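Local structure of tRNA (adenine(58)-N(1))-methyltransferase TrmI (Thermus thermophilus, 2PWY) at residues Phe30-Gly35 with Glu57-His62; Phe216-Val221 with Val250-Trp255. The protein catalyses the S-adenosyl-L-methionine-dependent methylation of N1 of adenosine 58 in tRNA, and is required for growth at extreme temperatures. One frame throughout, in Å; residues are numbered along the deposited sequence.

Contact 1: Phe30-Gly35 with Glu57-His62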
loop_
_atom_site.group_PDB
_atom_site.type_symbol
_atom_site.label_atom_id
_atom_site.label_comp_id
_atom_site.label_asym_id
_atom_site.label_seq_id
_atom_site.Cartn_x
_atom_site.Cartn_y
_atom_site.Cartn_z
ATOM N N PHE A 30 -9.896 13.940 -37.426
ATOM C CA PHE A 30 -10.165 13.645 -36.027
ATOM C C PHE A 30 -11.334 14.500 -35.592
ATOM O O PHE A 30 -11.280 15.722 -35.697
ATOM C CB PHE A 30 -8.932 13.947 -35.153
ATOM C CG PHE A 30 -9.180 13.778 -33.672
ATOM C CD1 PHE A 30 -9.346 12.509 -33.127
ATOM C CD2 PHE A 30 -9.260 14.888 -32.830
ATOM C CE1 PHE A 30 -9.579 12.339 -31.760
ATOM C CE2 PHE A 30 -9.494 14.728 -31.452
ATOM C CZ PHE A 30 -9.656 13.455 -30.927
ATOM N N HIS A 31 -12.394 13.858 -35.111
ATOM C CA HIS A 31 -13.588 14.575 -34.678
ATOM C C HIS A 31 -13.553 14.796 -33.181
ATOM O O HIS A 31 -13.172 13.903 -32.419
ATOM C CB HIS A 31 -14.857 13.824 -35.091
ATOM C CG HIS A 31 -14.986 13.649 -36.572
ATOM N ND1 HIS A 31 -15.495 14.631 -37.394
ATOM C CD2 HIS A 31 -14.645 12.617 -37.381
ATOM C CE1 HIS A 31 -15.474 14.208 -38.647
ATOM N NE2 HIS A 31 -14.959 12.991 -38.667
ATOM N N HIS A 32 -13.937 16.001 -32.766
ATOM C CA HIS A 32 -13.868 16.397 -31.364
ATOM C C HIS A 32 -14.831 17.553 -31.137
ATOM O O HIS A 32 -15.007 18.390 -32.028
ATOM C CB HIS A 32 -12.438 16.809 -31.003
ATOM C CG HIS A 32 -12.218 17.009 -29.539
ATOM N ND1 HIS A 32 -12.456 18.214 -28.911
ATOM C CD2 HIS A 32 -11.784 16.162 -28.578
ATOM C CE1 HIS A 32 -12.176 18.098 -27.626
ATOM N NE2 HIS A 32 -11.762 16.864 -27.398
ATOM N N HIS A 33 -15.434 17.606 -29.950
ATOM C CA HIS A 33 -16.533 18.549 -29.687
ATOM C C HIS A 33 -16.187 20.042 -29.829
ATOM O O HIS A 33 -17.055 20.859 -30.164
ATOM C CB HIS A 33 -17.252 18.241 -28.360
ATOM C CG HIS A 33 -16.504 18.673 -27.135
ATOM N ND1 HIS A 33 -15.409 17.991 -26.646
ATOM C CD2 HIS A 33 -16.719 19.702 -26.277
ATOM C CE1 HIS A 33 -14.970 18.591 -25.552
ATOM N NE2 HIS A 33 -15.749 19.631 -25.306
ATOM N N LYS A 34 -14.930 20.397 -29.594
ATOM C CA LYS A 34 -14.513 21.791 -29.774
ATOM C C LYS A 34 -13.745 22.031 -31.076
ATOM O O LYS A 34 -13.004 23.002 -31.204
ATOM C CB LYS A 34 -13.744 22.302 -28.552
ATOM C CG LYS A 34 -14.648 22.671 -27.367
ATOM C CD LYS A 34 -13.973 23.691 -26.460
ATOM C CE LYS A 34 -14.491 23.643 -25.029
ATOM N NZ LYS A 34 -15.858 24.220 -24.892
ATOM N N GLY A 35 -13.950 21.157 -32.057
ATOM C CA GLY A 35 -13.356 21.371 -33.368
ATOM C C GLY A 35 -12.662 20.144 -33.914
ATOM O O GLY A 35 -11.794 19.555 -33.251
ATOM N N GLU A 57 -9.721 25.370 -26.443
ATOM C CA GLU A 57 -9.303 23.974 -26.561
ATOM C C GLU A 57 -7.976 23.862 -27.303
ATOM O O GLU A 57 -7.666 24.656 -28.195
ATOM C CB GLU A 57 -10.383 23.125 -27.237
ATOM C CG GLU A 57 -10.095 21.625 -27.355
ATOM C CD GLU A 57 -9.953 20.929 -26.011
ATOM O OE1 GLU A 57 -10.926 20.268 -25.572
ATOM O OE2 GLU A 57 -8.873 21.036 -25.394
ATOM N N GLU A 58 -7.203 22.853 -26.910
ATOM C CA GLU A 58 -5.909 22.594 -27.483
ATOM C C GLU A 58 -5.672 21.095 -27.383
ATOM O O GLU A 58 -5.795 20.504 -26.303
ATOM C CB GLU A 58 -4.844 23.374 -26.716
ATOM C CG GLU A 58 -3.452 23.279 -27.291
ATOM C CD GLU A 58 -2.541 24.333 -26.715
ATOM O OE1 GLU A 58 -1.884 24.073 -25.682
ATOM O OE2 GLU A 58 -2.493 25.432 -27.304
ATOM N N LEU A 59 -5.362 20.486 -28.520
ATOM C CA LEU A 59 -5.035 19.071 -28.574
ATOM C C LEU A 59 -3.525 18.917 -28.581
ATOM O O LEU A 59 -2.854 19.370 -29.513
ATOM C CB LEU A 59 -5.634 18.427 -29.833
ATOM C CG LEU A 59 -7.155 18.590 -29.977
ATOM C CD1 LEU A 59 -7.622 18.093 -31.329
ATOM C CD2 LEU A 59 -7.904 17.874 -28.841
ATOM N N SER A 60 -2.983 18.277 -27.550
ATOM C CA SER A 60 -1.547 18.041 -27.531
ATOM C C SER A 60 -1.302 16.742 -28.277
ATOM O O SER A 60 -2.052 15.774 -28.115
ATOM C CB SER A 60 -1.008 17.964 -26.110
ATOM O OG SER A 60 -1.666 16.948 -25.393
ATOM N N VAL A 61 -0.255 16.735 -29.091
ATOM C CA VAL A 61 0.037 15.603 -29.955
ATOM C C VAL A 61 1.225 14.821 -29.401
ATOM O O VAL A 61 2.248 15.412 -29.020
ATOM C CB VAL A 61 0.344 16.070 -31.400
ATOM C CG1 VAL A 61 0.687 14.895 -32.285
ATOM C CG2 VAL A 61 -0.842 16.870 -31.982
ATOM N N HIS A 62 1.080 13.497 -29.362
ATOM C CA HIS A 62 2.073 12.617 -28.749
ATOM C C HIS A 62 2.360 11.362 -29.572
ATOM O O HIS A 62 1.484 10.843 -30.274
ATOM C CB HIS A 62 1.619 12.171 -27.348
ATOM C CG HIS A 62 1.300 13.303 -26.428
ATOM N ND1 HIS A 62 2.271 14.040 -25.788
ATOM C CD2 HIS A 62 0.111 13.822 -26.037
ATOM C CE1 HIS A 62 1.696 14.972 -25.047
ATOM N NE2 HIS A 62 0.385 14.868 -25.187
#
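L59 and F30 meet through apolar atoms: CD1 of L59 lies 3.9 Å from CE2 of F30, and the two side chains approach at a slant. The other methyl of the same leucine is used differently. Its CD2 sits almost squarely over the middle of the H32 imidazole, 4.2 Å from the ring centroid and 9° off the ring normal, a CH-pi contact. One branched side chain thus packs on two aromatic residues of segment 30-35. Y20 packs edge-to-face on the F30 ring.

The segment 30-35 leaves strand 29-30 and turns back toward strand 37-38 through a type I beta turn, H32 to G35, closed by G35 N to H32 O at 3.0 Å. It lies against the start of strand 58-62, an inner strand of the four-stranded antiparallel sheet of the small N-terminal domain, which may take part in tRNA recognition.

Around E57 the meetings involve its carboxylate: the CE1 carbon of H32 comes to 3.2 Å from E57 OE1, the imidazole and carboxylate planes being 80° apart, while NE2 of the histidine is hydrogen-bonded to D14. The bend of E57 at chi2 (63°) folds its carboxylate back, and OE2 accepts from E58 N at 2.9 Å through its anti lone pair; R15 N is a second donor to OE2. Aliphatic contact completes the group, with CB of K34 3.7 Å from CB of E57 where the two chains cross at about a right angle.

Contact 2: Phe216-Val221 with Val250-Trp255. With SO4 (sulfate ion), chain C.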
loop_
_atom_site.group_PDB
_atom_site.type_symbol
_atom_site.label_atom_id
_atom_site.label_comp_id
_atom_site.label_asym_id
_atom_site.label_seq_id
_atom_site.Cartn_x
_atom_site.Cartn_y
_atom_site.Cartn_z
ATOM N N PHE A 216 9.226 -27.550 -10.618
ATOM C CA PHE A 216 9.263 -26.110 -10.371
ATOM C C PHE A 216 9.368 -25.866 -8.877
ATOM O O PHE A 216 8.777 -26.608 -8.085
ATOM C CB PHE A 216 7.964 -25.452 -10.849
ATOM C CG PHE A 216 7.887 -25.219 -12.329
ATOM C CD1 PHE A 216 8.741 -24.304 -12.950
ATOM C CD2 PHE A 216 6.922 -25.870 -13.096
ATOM C CE1 PHE A 216 8.653 -24.077 -14.331
ATOM C CE2 PHE A 216 6.833 -25.646 -14.471
ATOM C CZ PHE A 216 7.700 -24.747 -15.085
ATOM N N ARG A 217 10.109 -24.827 -8.503
ATOM C CA ARG A 217 10.201 -24.358 -7.120
ATOM C C ARG A 217 9.555 -22.981 -7.027
ATOM O O ARG A 217 9.878 -22.095 -7.819
ATOM C CB ARG A 217 11.667 -24.291 -6.688
ATOM C CG ARG A 217 11.910 -23.950 -5.213
ATOM C CD ARG A 217 13.119 -24.715 -4.640
ATOM N NE ARG A 217 14.055 -25.103 -5.689
ATOM C CZ ARG A 217 14.392 -26.357 -6.004
ATOM N NH1 ARG A 217 13.904 -27.400 -5.332
ATOM N NH2 ARG A 217 15.244 -26.562 -6.994
ATOM N N LEU A 218 8.637 -22.804 -6.079
ATOM C CA LEU A 218 8.014 -21.494 -5.879
ATOM C C LEU A 218 9.057 -20.478 -5.407
ATOM O O LEU A 218 9.785 -20.715 -4.438
ATOM C CB LEU A 218 6.871 -21.579 -4.852
ATOM C CG LEU A 218 6.133 -20.260 -4.582
ATOM C CD1 LEU A 218 5.455 -19.712 -5.832
ATOM C CD2 LEU A 218 5.098 -20.430 -3.447
ATOM N N GLU A 219 9.106 -19.335 -6.079
ATOM C CA GLU A 219 10.104 -18.322 -5.758
ATOM C C GLU A 219 9.488 -17.021 -5.254
ATOM O O GLU A 219 9.997 -16.415 -4.306
ATOM C CB GLU A 219 10.996 -18.043 -6.972
ATOM C CG GLU A 219 11.843 -19.246 -7.423
ATOM C CD GLU A 219 12.913 -19.668 -6.408
ATOM O OE1 GLU A 219 13.103 -18.975 -5.381
ATOM O OE2 GLU A 219 13.561 -20.720 -6.633
ATOM N N ARG A 220 8.412 -16.580 -5.898
ATOM C CA ARG A 220 7.771 -15.299 -5.555
ATOM C C ARG A 220 6.273 -15.354 -5.746
ATOM O O ARG A 220 5.759 -15.966 -6.686
ATOM C CB ARG A 220 8.265 -14.137 -6.440
ATOM C CG ARG A 220 9.745 -14.078 -6.707
ATOM C CD ARG A 220 10.489 -13.323 -5.601
ATOM N NE ARG A 220 10.380 -11.860 -5.696
ATOM C CZ ARG A 220 11.146 -11.084 -6.468
ATOM N NH1 ARG A 220 12.073 -11.607 -7.268
ATOM N NH2 ARG A 220 10.976 -9.772 -6.452
ATOM N N VAL A 221 5.578 -14.692 -4.830
ATOM C CA VAL A 221 4.201 -14.299 -5.035
ATOM C C VAL A 221 4.158 -12.822 -4.659
ATOM O O VAL A 221 4.476 -12.455 -3.529
ATOM C CB VAL A 221 3.219 -15.102 -4.176
ATOM C CG1 VAL A 221 1.792 -14.481 -4.278
ATOM C CG2 VAL A 221 3.206 -16.577 -4.595
ATOM N N VAL A 250 3.119 -14.680 -9.925
ATOM C CA VAL A 250 3.656 -15.895 -9.315
ATOM C C VAL A 250 4.874 -16.345 -10.134
ATOM O O VAL A 250 4.742 -16.627 -11.334
ATOM C CB VAL A 250 2.603 -17.033 -9.292
ATOM C CG1 VAL A 250 3.205 -18.282 -8.666
ATOM C CG2 VAL A 250 1.328 -16.602 -8.530
ATOM N N ALA A 251 6.042 -16.394 -9.488
ATOM C CA ALA A 251 7.287 -16.783 -10.153
ATOM C C ALA A 251 7.712 -18.163 -9.667
ATOM O O ALA A 251 7.801 -18.412 -8.460
ATOM C CB ALA A 251 8.412 -15.767 -9.882
ATOM N N LEU A 252 7.975 -19.052 -10.616
ATOM C CA LEU A 252 8.484 -20.392 -10.328
ATOM C C LEU A 252 9.844 -20.534 -10.975
ATOM O O LEU A 252 10.044 -20.030 -12.084
ATOM C CB LEU A 252 7.543 -21.455 -10.928
ATOM C CG LEU A 252 6.044 -21.349 -10.605
ATOM C CD1 LEU A 252 5.269 -22.392 -11.421
ATOM C CD2 LEU A 252 5.816 -21.551 -9.139
ATOM N N ARG A 253 10.771 -21.228 -10.309
ATOM C CA ARG A 253 12.065 -21.524 -10.927
ATOM C C ARG A 253 12.112 -22.983 -11.337
ATOM O O ARG A 253 11.780 -23.862 -10.531
ATOM C CB ARG A 253 13.221 -21.211 -9.975
ATOM C CG ARG A 253 14.593 -21.222 -10.636
ATOM C CD ARG A 253 15.709 -21.226 -9.602
ATOM N NE ARG A 253 15.905 -19.965 -8.880
ATOM C CZ ARG A 253 16.758 -19.004 -9.230
ATOM N NH1 ARG A 253 17.473 -19.095 -10.340
ATOM N NH2 ARG A 253 16.865 -17.919 -8.473
ATOM N N ARG A 254 12.524 -23.229 -12.582
ATOM C CA ARG A 254 12.676 -24.577 -13.144
ATOM C C ARG A 254 13.783 -25.326 -12.413
ATOM O O ARG A 254 14.882 -24.799 -12.233
ATOM C CB ARG A 254 13.010 -24.480 -14.643
ATOM C CG ARG A 254 13.205 -25.818 -15.402
ATOM C CD ARG A 254 11.946 -26.669 -15.342
ATOM N NE ARG A 254 11.945 -27.872 -16.195
ATOM C CZ ARG A 254 12.589 -29.017 -15.941
ATOM N NH1 ARG A 254 13.389 -29.145 -14.893
ATOM N NH2 ARG A 254 12.448 -30.051 -16.764
ATOM N N TRP A 255 13.484 -26.549 -11.992
ATOM C CA TRP A 255 14.468 -27.418 -11.346
ATOM C C TRP A 255 15.696 -27.643 -12.210
ATOM O O TRP A 255 15.604 -27.623 -13.443
ATOM C CB TRP A 255 13.832 -28.776 -11.066
ATOM C CG TRP A 255 12.970 -28.834 -9.846
ATOM C CD1 TRP A 255 12.563 -27.787 -9.049
ATOM C CD2 TRP A 255 12.368 -30.011 -9.295
ATOM N NE1 TRP A 255 11.760 -28.254 -8.033
ATOM C CE2 TRP A 255 11.623 -29.612 -8.166
ATOM C CE3 TRP A 255 12.384 -31.368 -9.654
ATOM C CZ2 TRP A 255 10.910 -30.528 -7.381
ATOM C CZ3 TRP A 255 11.667 -32.272 -8.873
ATOM C CH2 TRP A 255 10.945 -31.846 -7.755
HETATM S S SO4 C . 8.442 -25.853 -3.575
HETATM O O1 SO4 C . 7.387 -26.432 -2.756
HETATM O O2 SO4 C . 7.974 -24.590 -4.114
HETATM O O3 SO4 C . 9.629 -25.614 -2.780
HETATM O O4 SO4 C . 8.796 -26.744 -4.665
#
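E219 and R253 meet beside a classic beta bulge in the antiparallel pairing of strands 216-232 and 248-254, two neighbours in the mixed sheet of the class I methyltransferase fold. E219 and R220 both face A251, whose carbonyl O accepts from E219 N at 2.9 Å and from R220 N at 3.2 Å.

From CB, which lies 3.5 Å from A251 O, the E219 chain bends at chi2 (-66°) and crosses R253 obliquely. CG packs on CB of R253 at 3.5 Å. At the tip, OE2 reaches R253 NE at 3.3 Å, a weak hydrogen bond within a salt bridge; the oxygen lies in the guanidinium plane, at its edge, while the carboxylate stands perpendicular to it. Replacing E219 by an alanine removes the carboxylate, which would probably leave R253 NE without this mate and its CB and CD less well packed.

On the other face F216, L218 and L252 pack through apolar atoms: CD1 of L252 lies over the F216 ring, 4.3 Å from its centroid, and CD2 meets CD1 of L218 at 3.8 Å. Just before the bulge, L218 N donates to a sulfate oxygen, O2, at 2.7 Å.

R253 also forms a salt bridge with E68 of the second subunit, and R220 with E67 and E228 there. The acidic partners, on this chain and the second subunit, probably offset the charge of R253 and R220 at the subunit interface.

How the contacts relate
Contacts 1 and 2 follow one another along the chain and lie on opposite sides of its centre, their centres 48 Å apart and their nearest atoms about 32 Å apart. Contact 1 belongs to the small N-terminal domain, contact 2 to the catalytic domain. Contact 1 is remote from the cofactor site and contact 2 keeps its distance: the F216 side chain is about 14 Å from the bound S-adenosyl-L-homocysteine, and that of V250 about 11 Å from that of D173, a cofactor-binding residue. Assembly brings the two regions together between subunits, since H62 of 57-62 packs on R253 of the second subunit and bonds to D191 there. One subunit's N-terminal domain thus meets its partner's catalytic sheet.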